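Local coordinates for inositol monophosphatase family protein (Staphylococcus aureus subsp. aureus MSSA476, PDB 4I3Y) that probably hydrolyses inositol monophosphate to inositol and phosphate in a magnesium-dependent reaction that lithium inhibits, at residues A[119-124]-A[137-142]; A[112-117]-A[216-221]; A[165-170]-A[183-188]; A[205-210]-A[245-250]. All coordinates share one frame; numbering follows the deposited sequence.

Contact 1: A[119-124]-A[137-142]; sequences GKPMLS and AIRGEG
Arg139 reaches over to the neighbouring strand, along Met122 to Pro121, and each part of its side chain finds a different partner. CB lies 3.6 Å from Met122 O, the carbonyl that also accepts the Arg139 backbone N-H at 3.0 Å. CG, anti to the backbone N (chi1 180°), carries the chain out toward Met122, where CD passes SD at 3.3 Å, and a bend at chi3 turns the flat end over toward Pro121. There NH1 donates a nearly straight bond of 2.7 Å to Pro121 O, in both the carbonyl plane and the guanidinium plane. Lys120 crosses one face of that group at about a right angle, with CG 3.6 Å from Arg139 NH1. The two like charges are close, but NH2 of Arg139 also makes a salt bridge to Glu224, which would offset part of their repulsion. Farther along, the antiparallel pairing continues: Ser124 and Ala137 form a hydrogen-bonded pair, and Leu123 CD2 rests on Ile138 CG1 at 3.7 Å. The Leu123 and Ile138 side chains of this beta hairpin touch helix 12-35, whereas Ser124 and Ala137 meet Leu221 of helix 219-225.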
loop_
_atom_site.group_PDB
_atom_site.type_symbol
_atom_site.label_atom_id
_atom_site.label_comp_id
_atom_site.label_asym_id
_atom_site.label_seq_id
_atom_site.Cartn_x
_atom_site.Cartn_y
_atom_site.Cartn_z
ATOM N N GLY A 119 -30.350 -0.533 14.541
ATOM C CA GLY A 119 -29.080 -1.198 14.851
ATOM C C GLY A 119 -28.527 -2.360 13.997
ATOM O O GLY A 119 -27.482 -2.922 14.338
ATOM N N LYS A 120 -29.192 -2.723 12.898
ATOM C CA LYS A 120 -28.695 -3.800 12.041
ATOM C C LYS A 120 -28.099 -3.183 10.753
ATOM O O LYS A 120 -28.722 -2.319 10.105
ATOM C CB LYS A 120 -29.790 -4.824 11.714
ATOM C CG LYS A 120 -29.346 -5.913 10.746
ATOM C CD LYS A 120 -30.190 -7.172 10.853
ATOM C CE LYS A 120 -31.532 -7.018 10.190
ATOM N NZ LYS A 120 -32.057 -8.336 9.692
ATOM N N PRO A 121 -26.856 -3.566 10.435
ATOM C CA PRO A 121 -26.157 -3.091 9.206
ATOM C C PRO A 121 -26.987 -3.541 7.982
ATOM O O PRO A 121 -27.238 -4.747 7.834
ATOM C CB PRO A 121 -24.835 -3.913 9.203
ATOM C CG PRO A 121 -24.662 -4.410 10.573
ATOM C CD PRO A 121 -26.076 -4.586 11.164
ATOM N N MET A 122 -27.386 -2.582 7.152
ATOM C CA MET A 122 -28.129 -2.808 5.921
ATOM C C MET A 122 -27.326 -2.431 4.643
ATOM O O MET A 122 -27.414 -3.154 3.638
ATOM C CB MET A 122 -29.458 -2.021 5.933
ATOM C CG MET A 122 -30.433 -2.422 7.045
ATOM S SD MET A 122 -30.827 -4.177 6.960
ATOM C CE MET A 122 -31.973 -4.405 8.309
ATOM N N LEU A 123 -26.632 -1.288 4.678
ATOM C CA LEU A 123 -25.805 -0.785 3.525
ATOM C C LEU A 123 -24.432 -0.328 4.050
ATOM O O LEU A 123 -24.338 0.299 5.106
ATOM C CB LEU A 123 -26.458 0.378 2.792
ATOM C CG LEU A 123 -27.833 0.186 2.157
ATOM C CD1 LEU A 123 -28.375 1.557 1.694
ATOM C CD2 LEU A 123 -27.831 -0.825 1.012
ATOM N N SER A 124 -23.384 -0.690 3.330
ATOM C CA SER A 124 -21.995 -0.268 3.667
ATOM C C SER A 124 -21.200 0.127 2.453
ATOM O O SER A 124 -21.385 -0.459 1.400
ATOM C CB SER A 124 -21.262 -1.386 4.394
ATOM O OG SER A 124 -21.941 -1.651 5.607
ATOM N N ALA A 137 -21.534 -3.100 0.155
ATOM C CA ALA A 137 -22.202 -4.267 0.706
ATOM C C ALA A 137 -23.698 -3.917 0.881
ATOM O O ALA A 137 -24.041 -2.842 1.410
ATOM C CB ALA A 137 -21.581 -4.626 2.023
ATOM N N ILE A 138 -24.568 -4.813 0.380
ATOM C CA ILE A 138 -26.022 -4.636 0.452
ATOM C C ILE A 138 -26.675 -5.889 0.950
ATOM O O ILE A 138 -26.541 -6.946 0.311
ATOM C CB ILE A 138 -26.658 -4.348 -0.923
ATOM C CG1 ILE A 138 -26.158 -3.013 -1.464
ATOM C CG2 ILE A 138 -28.207 -4.436 -0.831
ATOM C CD1 ILE A 138 -25.238 -3.190 -2.622
ATOM N N ARG A 139 -27.366 -5.780 2.092
ATOM C CA ARG A 139 -27.973 -6.945 2.755
ATOM C C ARG A 139 -28.979 -7.558 1.785
ATOM O O ARG A 139 -29.848 -6.864 1.325
ATOM C CB ARG A 139 -28.638 -6.496 4.053
ATOM C CG ARG A 139 -29.346 -7.524 4.931
ATOM C CD ARG A 139 -29.243 -7.012 6.395
ATOM N NE ARG A 139 -28.708 -8.156 7.054
ATOM C CZ ARG A 139 -27.678 -8.309 7.839
ATOM N NH1 ARG A 139 -26.950 -7.363 8.412
ATOM N NH2 ARG A 139 -27.482 -9.550 8.147
ATOM N N GLY A 140 -28.828 -8.834 1.451
ATOM C CA GLY A 140 -29.763 -9.498 0.529
ATOM C C GLY A 140 -29.173 -9.634 -0.877
ATOM O O GLY A 140 -29.461 -10.600 -1.567
ATOM N N GLU A 141 -28.316 -8.703 -1.288
ATOM C CA GLU A 141 -27.694 -8.725 -2.622
ATOM C C GLU A 141 -26.241 -9.244 -2.633
ATOM O O GLU A 141 -25.881 -9.986 -3.522
ATOM C CB GLU A 141 -27.659 -7.324 -3.179
ATOM C CG GLU A 141 -28.658 -6.938 -4.240
ATOM C CD GLU A 141 -28.305 -5.577 -4.854
ATOM O OE1 GLU A 141 -27.528 -5.552 -5.838
ATOM O OE2 GLU A 141 -28.787 -4.510 -4.378
ATOM N N GLY A 142 -25.404 -8.784 -1.687
ATOM C CA GLY A 142 -24.009 -9.208 -1.534
ATOM C C GLY A 142 -23.054 -8.009 -1.495
ATOM O O GLY A 142 -23.469 -6.853 -1.283
#

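Contact 2: A[112-117]-A[216-221]; sequences ILAYFY and IAAQFL
Phe116 sends the far end of its ring toward the chain around Ala217, and the edge of that ring receives Phe220, with CZ of Phe116 4.3 Å from CD2 of Phe220. The same CZ comes within 3.6 Å of Ala217 O at an oblique angle, and that oxygen also lies in the plane of the Phe220 ring, at its edge. Beyond the pair, His240 stacks on the Phe116 ring and also touches Phe220. With CG beside the backbone N (chi1 -68°), the Phe116 ring comes back toward segment 216-221, although its CB does not point there. The small residues between allow a close approach: CB of Ala114 sits 3.4 Å from Ala217 O and 3.8 Å from Ala217 CB. The turn that leads into helix 219-225 packs here against strand 110-117, within the layered alpha/beta fold of inositol monophosphatases. Phe220, in helix 219-225, also touches Met230 of strand 229-232, in the five-stranded sheet, which places the helix between the two sheets. Toward the other end of the strand, Ile112 lays CG2 against Ala218 CB at 3.6 Å. Ala218 CB also faces Leu113 O at 3.7 Å. The end of Gln219 comes back toward the strand, OE1 4.3 Å from Ile112 CG2, while NE2 bonds to Asp215 O and Ser195 OG.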
loop_
_atom_site.group_PDB
_atom_site.type_symbol
_atom_site.label_atom_id
_atom_site.label_comp_id
_atom_site.label_asym_id
_atom_site.label_seq_id
_atom_site.Cartn_x
_atom_site.Cartn_y
_atom_site.Cartn_z
ATOM N N ILE A 112 -15.772 6.318 4.038
ATOM C CA ILE A 112 -16.532 5.240 4.647
ATOM C C ILE A 112 -18.001 5.631 4.989
ATOM O O ILE A 112 -18.279 6.631 5.723
ATOM C CB ILE A 112 -15.828 4.645 5.900
ATOM C CG1 ILE A 112 -14.400 4.229 5.503
ATOM C CG2 ILE A 112 -16.632 3.458 6.493
ATOM C CD1 ILE A 112 -13.531 3.658 6.627
ATOM N N LEU A 113 -18.932 4.807 4.519
ATOM C CA LEU A 113 -20.368 5.034 4.881
ATOM C C LEU A 113 -21.027 3.768 5.299
ATOM O O LEU A 113 -20.787 2.724 4.678
ATOM C CB LEU A 113 -21.172 5.554 3.675
ATOM C CG LEU A 113 -21.131 7.046 3.472
ATOM C CD1 LEU A 113 -21.656 7.408 2.069
ATOM C CD2 LEU A 113 -21.873 7.821 4.583
ATOM N N ALA A 114 -21.895 3.833 6.316
ATOM C CA ALA A 114 -22.612 2.648 6.746
ATOM C C ALA A 114 -23.980 3.077 7.321
ATOM O O ALA A 114 -24.067 4.050 8.110
ATOM C CB ALA A 114 -21.814 1.855 7.785
ATOM N N TYR A 115 -25.015 2.353 6.868
ATOM C CA TYR A 115 -26.388 2.568 7.277
ATOM C C TYR A 115 -26.886 1.387 8.149
ATOM O O TYR A 115 -26.832 0.193 7.766
ATOM C CB TYR A 115 -27.275 2.737 6.041
ATOM C CG TYR A 115 -28.768 2.659 6.294
ATOM C CD1 TYR A 115 -29.411 3.617 7.098
ATOM C CD2 TYR A 115 -29.560 1.629 5.700
ATOM C CE1 TYR A 115 -30.811 3.571 7.313
ATOM C CE2 TYR A 115 -30.962 1.554 5.904
ATOM C CZ TYR A 115 -31.591 2.526 6.695
ATOM O OH TYR A 115 -32.965 2.456 6.935
ATOM N N PHE A 116 -27.456 1.754 9.273
ATOM C CA PHE A 116 -27.907 0.805 10.261
ATOM C C PHE A 116 -29.390 1.082 10.475
ATOM O O PHE A 116 -29.790 2.236 10.703
ATOM C CB PHE A 116 -27.166 1.013 11.615
ATOM C CG PHE A 116 -25.714 0.672 11.550
ATOM C CD1 PHE A 116 -25.277 -0.613 11.885
ATOM C CD2 PHE A 116 -24.801 1.605 11.092
ATOM C CE1 PHE A 116 -23.945 -0.954 11.792
ATOM C CE2 PHE A 116 -23.453 1.267 11.000
ATOM C CZ PHE A 116 -23.024 -0.003 11.340
ATOM N N TYR A 117 -30.168 0.023 10.388
ATOM C CA TYR A 117 -31.620 0.135 10.548
ATOM C C TYR A 117 -31.994 -0.561 11.864
ATOM O O TYR A 117 -31.819 -1.782 11.990
ATOM C CB TYR A 117 -32.369 -0.490 9.357
ATOM C CG TYR A 117 -33.883 -0.554 9.604
ATOM C CD1 TYR A 117 -34.629 0.617 9.703
ATOM C CD2 TYR A 117 -34.547 -1.785 9.804
ATOM C CE1 TYR A 117 -35.986 0.583 9.950
ATOM C CE2 TYR A 117 -35.919 -1.823 10.060
ATOM C CZ TYR A 117 -36.619 -0.623 10.144
ATOM O OH TYR A 117 -37.980 -0.587 10.386
ATOM N N ILE A 216 -14.512 1.892 11.363
ATOM C CA ILE A 216 -14.919 0.487 11.192
ATOM C C ILE A 216 -16.369 0.240 10.753
ATOM O O ILE A 216 -16.794 -0.911 10.644
ATOM C CB ILE A 216 -14.618 -0.339 12.477
ATOM C CG1 ILE A 216 -15.374 0.197 13.738
ATOM C CG2 ILE A 216 -13.109 -0.292 12.751
ATOM C CD1 ILE A 216 -15.391 -0.835 14.869
ATOM N N ALA A 217 -17.127 1.315 10.517
ATOM C CA ALA A 217 -18.596 1.203 10.462
ATOM C C ALA A 217 -19.072 0.344 9.286
ATOM O O ALA A 217 -19.983 -0.455 9.446
ATOM C CB ALA A 217 -19.227 2.602 10.407
ATOM N N ALA A 218 -18.443 0.475 8.121
ATOM C CA ALA A 218 -18.871 -0.282 6.935
ATOM C C ALA A 218 -18.495 -1.759 6.994
ATOM O O ALA A 218 -19.161 -2.613 6.377
ATOM C CB ALA A 218 -18.221 0.335 5.698
ATOM N N GLN A 219 -17.395 -2.042 7.694
ATOM C CA GLN A 219 -16.797 -3.343 7.698
ATOM C C GLN A 219 -17.698 -4.449 8.298
ATOM O O GLN A 219 -17.587 -5.634 7.886
ATOM C CB GLN A 219 -15.446 -3.305 8.429
ATOM C CG GLN A 219 -14.331 -2.567 7.687
ATOM C CD GLN A 219 -14.242 -1.099 8.036
ATOM O OE1 GLN A 219 -15.257 -0.360 7.988
ATOM N NE2 GLN A 219 -13.016 -0.618 8.289
ATOM N N PHE A 220 -18.574 -4.089 9.260
ATOM C CA PHE A 220 -19.513 -5.089 9.828
ATOM C C PHE A 220 -20.236 -5.844 8.760
ATOM O O PHE A 220 -20.286 -7.063 8.792
ATOM C CB PHE A 220 -20.584 -4.453 10.728
ATOM C CG PHE A 220 -20.047 -3.919 12.050
ATOM C CD1 PHE A 220 -19.897 -4.760 13.147
ATOM C CD2 PHE A 220 -19.729 -2.552 12.198
ATOM C CE1 PHE A 220 -19.410 -4.240 14.351
ATOM C CE2 PHE A 220 -19.242 -2.054 13.378
ATOM C CZ PHE A 220 -19.059 -2.911 14.461
ATOM N N LEU A 221 -20.855 -5.136 7.815
ATOM C CA LEU A 221 -21.676 -5.870 6.837
ATOM C C LEU A 221 -20.806 -6.639 5.849
ATOM O O LEU A 221 -21.170 -7.769 5.418
ATOM C CB LEU A 221 -22.646 -4.890 6.136
ATOM C CG LEU A 221 -23.591 -5.488 5.129
ATOM C CD1 LEU A 221 -24.430 -6.520 5.836
ATOM C CD2 LEU A 221 -24.481 -4.392 4.505
#

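Contact 3: A[165-170]-A[183-188]; sequences FNAQVM and FSYRLV
Tyr185 grips Phe165 in two ways, through its hydroxyl and through its ring. The hydroxyl donates to Phe165 O at 2.6 Å, approaching nearly along the C=O axis, and that oxygen lies at the edge of the tyrosine ring, in its plane. The phenyl ring of Phe165 meanwhile receives the side of the tyrosine: CE1 of Tyr185 stands over the centre of one face, and the rings form a T-shaped pair with centroids 5.0 Å apart and planes at 64°. Both contacts can form at once because Phe165 CG lies between its backbone N and carbonyl carbon (chi1 58°), which brings the ring around toward Tyr185 although CB points away. Leu187 adds apolar cover, its CD2 3.9 Å from Phe165 O. One water ties in Ala167, accepting from its N at 2.7 Å and donating to Tyr185 OH at 2.8 Å, so the phenol oxygen both donates and accepts. The loop is shaped by a type I turn from Asn166 to Val169, within which Gln168 N donates to Asn166 OD1 at 2.9 Å, an Asx turn. The short, weakly bonded strand 184-185 is outermost on one side of the five-stranded sheet within the chain, beside strand 162-164, which leads into this loop. Farther out, Phe179 of helix 172-181 meets Tyr185 edge-to-face, and Tyr185 of the second subunit packs against its counterpart across the dimer interface.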
loop_
_atom_site.group_PDB
_atom_site.type_symbol
_atom_site.label_atom_id
_atom_site.label_comp_id
_atom_site.label_asym_id
_atom_site.label_seq_id
_atom_site.Cartn_x
_atom_site.Cartn_y
_atom_site.Cartn_z
ATOM N N PHE A 165 -1.184 -3.943 10.581
ATOM C CA PHE A 165 -1.516 -3.326 11.861
ATOM C C PHE A 165 -0.541 -2.184 12.042
ATOM O O PHE A 165 0.481 -2.107 11.301
ATOM C CB PHE A 165 -1.414 -4.334 13.042
ATOM C CG PHE A 165 -0.041 -4.971 13.197
ATOM C CD1 PHE A 165 0.942 -4.373 13.995
ATOM C CD2 PHE A 165 0.250 -6.183 12.585
ATOM C CE1 PHE A 165 2.206 -4.949 14.140
ATOM C CE2 PHE A 165 1.515 -6.774 12.722
ATOM C CZ PHE A 165 2.498 -6.135 13.477
ATOM N N ASN A 166 -0.872 -1.290 12.982
ATOM C CA ASN A 166 -0.012 -0.142 13.322
ATOM C C ASN A 166 0.991 -0.645 14.356
ATOM O O ASN A 166 0.659 -0.883 15.528
ATOM C CB ASN A 166 -0.851 1.041 13.829
ATOM C CG ASN A 166 -0.004 2.253 14.230
ATOM O OD1 ASN A 166 1.221 2.231 14.183
ATOM N ND2 ASN A 166 -0.672 3.323 14.616
ATOM N N ALA A 167 2.219 -0.839 13.899
ATOM C CA ALA A 167 3.271 -1.428 14.748
ATOM C C ALA A 167 3.839 -0.374 15.742
ATOM O O ALA A 167 4.715 -0.697 16.576
ATOM C CB ALA A 167 4.381 -1.966 13.868
ATOM N N GLN A 168 3.387 0.876 15.639
ATOM C CA GLN A 168 4.000 1.965 16.437
ATOM C C GLN A 168 3.259 2.137 17.724
ATOM O O GLN A 168 3.675 2.878 18.581
ATOM C CB GLN A 168 3.963 3.316 15.728
ATOM C CG GLN A 168 4.464 3.280 14.313
ATOM C CD GLN A 168 4.544 4.653 13.683
ATOM O OE1 GLN A 168 4.172 4.843 12.536
ATOM N NE2 GLN A 168 4.997 5.607 14.444
ATOM N N VAL A 169 2.174 1.400 17.861
ATOM C CA VAL A 169 1.232 1.637 18.885
ATOM C C VAL A 169 1.126 0.423 19.816
ATOM O O VAL A 169 0.289 0.389 20.694
ATOM C CB VAL A 169 -0.102 2.068 18.167
ATOM C CG1 VAL A 169 -1.281 1.186 18.516
ATOM C CG2 VAL A 169 -0.337 3.553 18.373
ATOM N N MET A 170 2.001 -0.559 19.621
ATOM C CA MET A 170 1.936 -1.799 20.309
ATOM C C MET A 170 3.267 -2.097 20.976
ATOM O O MET A 170 4.330 -1.599 20.574
ATOM C CB MET A 170 1.679 -2.950 19.344
ATOM C CG MET A 170 0.250 -3.252 18.960
ATOM S SD MET A 170 0.393 -4.743 17.906
ATOM C CE MET A 170 -1.235 -4.614 17.198
ATOM N N PHE A 183 3.080 -14.623 7.275
ATOM C CA PHE A 183 3.944 -14.858 6.112
ATOM C C PHE A 183 4.797 -13.596 5.898
ATOM O O PHE A 183 6.029 -13.689 5.699
ATOM C CB PHE A 183 3.111 -15.223 4.861
ATOM C CG PHE A 183 3.933 -15.435 3.639
ATOM C CD1 PHE A 183 4.374 -16.727 3.297
ATOM C CD2 PHE A 183 4.297 -14.338 2.839
ATOM C CE1 PHE A 183 5.182 -16.942 2.193
ATOM C CE2 PHE A 183 5.116 -14.534 1.733
ATOM C CZ PHE A 183 5.545 -15.828 1.408
ATOM N N SER A 184 4.133 -12.443 5.961
ATOM C CA SER A 184 4.822 -11.097 5.933
ATOM C C SER A 184 3.913 -9.996 6.516
ATOM O O SER A 184 2.765 -10.245 6.926
ATOM C CB SER A 184 5.293 -10.745 4.519
ATOM O OG SER A 184 6.325 -9.757 4.459
ATOM N N TYR A 185 4.434 -8.782 6.546
ATOM C CA TYR A 185 3.716 -7.622 7.079
ATOM C C TYR A 185 3.640 -6.535 6.007
ATOM O O TYR A 185 4.637 -6.265 5.324
ATOM C CB TYR A 185 4.485 -7.050 8.284
ATOM C CG TYR A 185 4.063 -5.683 8.753
ATOM C CD1 TYR A 185 3.018 -5.540 9.645
ATOM C CD2 TYR A 185 4.726 -4.525 8.318
ATOM C CE1 TYR A 185 2.618 -4.294 10.092
ATOM C CE2 TYR A 185 4.295 -3.249 8.729
ATOM C CZ TYR A 185 3.251 -3.135 9.639
ATOM O OH TYR A 185 2.826 -1.879 10.164
ATOM N N ARG A 186 2.494 -5.864 5.943
ATOM C CA ARG A 186 2.254 -4.822 4.994
ATOM C C ARG A 186 1.395 -3.767 5.742
ATOM O O ARG A 186 0.681 -4.091 6.720
ATOM C CB ARG A 186 1.644 -5.411 3.646
ATOM C CG ARG A 186 2.646 -5.217 2.457
ATOM C CD ARG A 186 3.012 -6.316 1.465
ATOM N NE ARG A 186 4.154 -6.754 2.087
ATOM C CZ ARG A 186 5.039 -7.684 1.832
ATOM N NH1 ARG A 186 5.140 -8.443 0.753
ATOM N NH2 ARG A 186 5.851 -7.832 2.844
ATOM N N LEU A 187 1.444 -2.514 5.303
ATOM C CA LEU A 187 0.469 -1.535 5.810
ATOM C C LEU A 187 0.065 -0.544 4.774
ATOM O O LEU A 187 0.912 0.241 4.278
ATOM C CB LEU A 187 0.974 -0.840 7.074
ATOM C CG LEU A 187 0.098 0.255 7.714
ATOM C CD1 LEU A 187 -1.232 -0.270 8.292
ATOM C CD2 LEU A 187 0.862 0.853 8.864
ATOM N N VAL A 188 -1.224 -0.506 4.462
ATOM C CA VAL A 188 -1.760 0.584 3.579
ATOM C C VAL A 188 -1.907 1.922 4.378
ATOM O O VAL A 188 -1.588 3.012 3.864
ATOM C CB VAL A 188 -3.131 0.184 2.961
ATOM C CG1 VAL A 188 -3.639 1.259 2.033
ATOM C CG2 VAL A 188 -3.043 -1.166 2.205
HETATM O O HOH W 1 3.232 0.393 11.679
#

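Contact 4: A[205-210]-A[245-250]; sequences AHINTN and PFIISN
His206 and Asn208 both swing CG anti to their backbone N (chi1 172° and -177°), while Phe246 holds chi1 at 112°, which turns the CD2-CE2 edge of its ring toward Asn208. In this antiparallel ladder, formed by neighbouring strands 205-208 and 246-249 of the five-stranded sheet, the three side chains share one face. CE2 of Phe246 comes 3.8 Å from Asn208 CB and 4.1 Å from His206 CD2, the phenyl and imidazole side chains meeting at a slant, and Asn208 O lies at the phenyl edge, in its plane. CB of His206 also rests on CG2 of Ile248 at 3.9 Å. ND1 of His206 bonds to Ser164 OG on the neighbouring strand 162-164, which would help to set the rotation of the imidazole. Helix 191-200 lies over this face, touching His206, Phe246 and Ile248.

Two hydrogen-bonded pairs, His206 with Ile248 and Asn208 with Phe246, hold the strands together through two backbone bonds each. The other face belongs to Ala205, Ile207, Ile247 and Ser249. There Ile247 extends CD1 alongside the opposite strand, 4.0 Å from Ala205 CB and 4.3 Å from Ile207 CG1, and Ala205 CB meets Ser249 CB. Helix 254-262 covers this side through Val257 and His254. Beyond the end of strand 205-208, Pro245 brings CG to within 3.4 Å of Thr209 O. Just there the chain closes an Asx turn: Asn208 OD1 accepts Asn210 N at 2.9 Å, in the plane of the Asn208 side-chain carbonyl.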
loop_
_atom_site.group_PDB
_atom_site.type_symbol
_atom_site.label_atom_id
_atom_site.label_comp_id
_atom_site.label_asym_id
_atom_site.label_seq_id
_atom_site.Cartn_x
_atom_site.Cartn_y
_atom_site.Cartn_z
ATOM N N ALA A 205 -5.384 -10.599 7.997
ATOM C CA ALA A 205 -6.032 -9.880 9.088
ATOM C C ALA A 205 -5.526 -8.453 9.133
ATOM O O ALA A 205 -4.442 -8.160 8.611
ATOM C CB ALA A 205 -5.825 -10.611 10.448
ATOM N N HIS A 206 -6.368 -7.558 9.671
ATOM C CA HIS A 206 -6.012 -6.183 9.932
ATOM C C HIS A 206 -6.423 -5.906 11.363
ATOM O O HIS A 206 -7.543 -6.255 11.808
ATOM C CB HIS A 206 -6.692 -5.138 8.997
ATOM C CG HIS A 206 -6.436 -3.709 9.416
ATOM N ND1 HIS A 206 -5.175 -3.151 9.415
ATOM C CD2 HIS A 206 -7.280 -2.713 9.798
ATOM C CE1 HIS A 206 -5.240 -1.901 9.844
ATOM N NE2 HIS A 206 -6.507 -1.610 10.089
ATOM N N ILE A 207 -5.523 -5.288 12.098
ATOM C CA ILE A 207 -5.828 -4.948 13.521
ATOM C C ILE A 207 -5.756 -3.447 13.664
ATOM O O ILE A 207 -4.819 -2.826 13.093
ATOM C CB ILE A 207 -4.721 -5.505 14.439
ATOM C CG1 ILE A 207 -4.740 -7.041 14.416
ATOM C CG2 ILE A 207 -4.815 -4.935 15.857
ATOM C CD1 ILE A 207 -3.372 -7.625 14.774
ATOM N N ASN A 208 -6.718 -2.858 14.396
ATOM C CA ASN A 208 -6.664 -1.435 14.863
ATOM C C ASN A 208 -7.073 -1.428 16.373
ATOM O O ASN A 208 -8.234 -1.767 16.732
ATOM C CB ASN A 208 -7.537 -0.460 14.021
ATOM C CG ASN A 208 -7.410 1.024 14.474
ATOM O OD1 ASN A 208 -7.297 1.340 15.683
ATOM N ND2 ASN A 208 -7.479 1.949 13.498
ATOM N N THR A 209 -6.095 -1.119 17.226
ATOM C CA THR A 209 -6.275 -1.262 18.688
ATOM C C THR A 209 -7.026 -0.102 19.307
ATOM O O THR A 209 -7.218 -0.066 20.493
ATOM C CB THR A 209 -4.954 -1.370 19.488
ATOM O OG1 THR A 209 -4.175 -0.190 19.248
ATOM C CG2 THR A 209 -4.212 -2.566 19.076
ATOM N N ASN A 210 -7.426 0.867 18.508
ATOM C CA ASN A 210 -8.216 1.934 19.038
ATOM C C ASN A 210 -8.993 2.698 17.962
ATOM O O ASN A 210 -8.796 3.910 17.821
ATOM C CB ASN A 210 -7.309 2.855 19.855
ATOM C CG ASN A 210 -8.083 3.946 20.573
ATOM O OD1 ASN A 210 -7.594 5.087 20.708
ATOM N ND2 ASN A 210 -9.303 3.619 21.028
ATOM N N PRO A 245 -11.116 -1.788 20.467
ATOM C CA PRO A 245 -9.995 -2.430 19.836
ATOM C C PRO A 245 -10.544 -3.573 18.973
ATOM O O PRO A 245 -11.428 -4.311 19.430
ATOM C CB PRO A 245 -9.192 -2.966 21.056
ATOM C CG PRO A 245 -9.455 -1.935 22.146
ATOM C CD PRO A 245 -10.935 -1.717 21.935
ATOM N N PHE A 246 -10.066 -3.704 17.739
ATOM C CA PHE A 246 -10.724 -4.592 16.807
ATOM C C PHE A 246 -9.798 -5.284 15.873
ATOM O O PHE A 246 -8.697 -4.819 15.611
ATOM C CB PHE A 246 -11.877 -3.846 16.016
ATOM C CG PHE A 246 -11.614 -3.635 14.533
ATOM C CD1 PHE A 246 -12.523 -4.117 13.577
ATOM C CD2 PHE A 246 -10.457 -2.962 14.061
ATOM C CE1 PHE A 246 -12.281 -3.947 12.208
ATOM C CE2 PHE A 246 -10.238 -2.771 12.699
ATOM C CZ PHE A 246 -11.117 -3.286 11.764
ATOM N N ILE A 247 -10.261 -6.440 15.382
ATOM C CA ILE A 247 -9.628 -7.163 14.325
ATOM C C ILE A 247 -10.679 -7.466 13.241
ATOM O O ILE A 247 -11.814 -7.777 13.551
ATOM C CB ILE A 247 -9.011 -8.496 14.839
ATOM C CG1 ILE A 247 -8.421 -9.291 13.664
ATOM C CG2 ILE A 247 -10.075 -9.326 15.612
ATOM C CD1 ILE A 247 -7.433 -10.414 14.052
ATOM N N ILE A 248 -10.339 -7.276 11.977
ATOM C CA ILE A 248 -11.071 -7.973 10.885
ATOM C C ILE A 248 -10.136 -9.058 10.311
ATOM O O ILE A 248 -8.969 -8.768 10.006
ATOM C CB ILE A 248 -11.608 -7.003 9.814
ATOM C CG1 ILE A 248 -12.448 -7.795 8.785
ATOM C CG2 ILE A 248 -10.465 -6.138 9.230
ATOM C CD1 ILE A 248 -13.242 -6.849 7.910
ATOM N N SER A 249 -10.618 -10.306 10.201
ATOM C CA SER A 249 -9.732 -11.421 9.855
ATOM C C SER A 249 -10.381 -12.473 9.026
ATOM O O SER A 249 -11.592 -12.751 9.131
ATOM C CB SER A 249 -9.193 -12.077 11.155
ATOM O OG SER A 249 -8.619 -13.349 10.901
ATOM N N ASN A 250 -9.595 -13.069 8.155
ATOM C CA ASN A 250 -9.950 -14.360 7.580
ATOM C C ASN A 250 -10.357 -15.369 8.713
ATOM O O ASN A 250 -9.753 -15.338 9.786
ATOM C CB ASN A 250 -8.729 -14.887 6.824
ATOM C CG ASN A 250 -9.059 -16.067 5.917
ATOM O OD1 ASN A 250 -9.241 -17.200 6.388
ATOM N ND2 ASN A 250 -9.090 -15.806 4.593
#

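Overall arrangement
Contacts 1 and 2 belong to one sheet and share strand neighbours: 120-128 and 110-117 lie side by side, and backbone bonds from Met122 and Leu123 to Tyr115 join them. Contacts 3 and 4 reach the sheet that holds strands 205-208 and 246-249, their centres about 11 Å apart, with Met170 packing on Ile207 and Thr209. Contact 2 is buried and held by packing alone, with backbone oxygens among the touching atoms; it touches contact 4 where Ile216 packs on Phe246. Contact 1, partly buried at a hairpin, pairs strand bonding with a charged side chain. Contact 4 is a regular strand ladder between helices. Contact 3, also buried, relies on a phenol, a water and a loop turn, and it alone meets the second subunit.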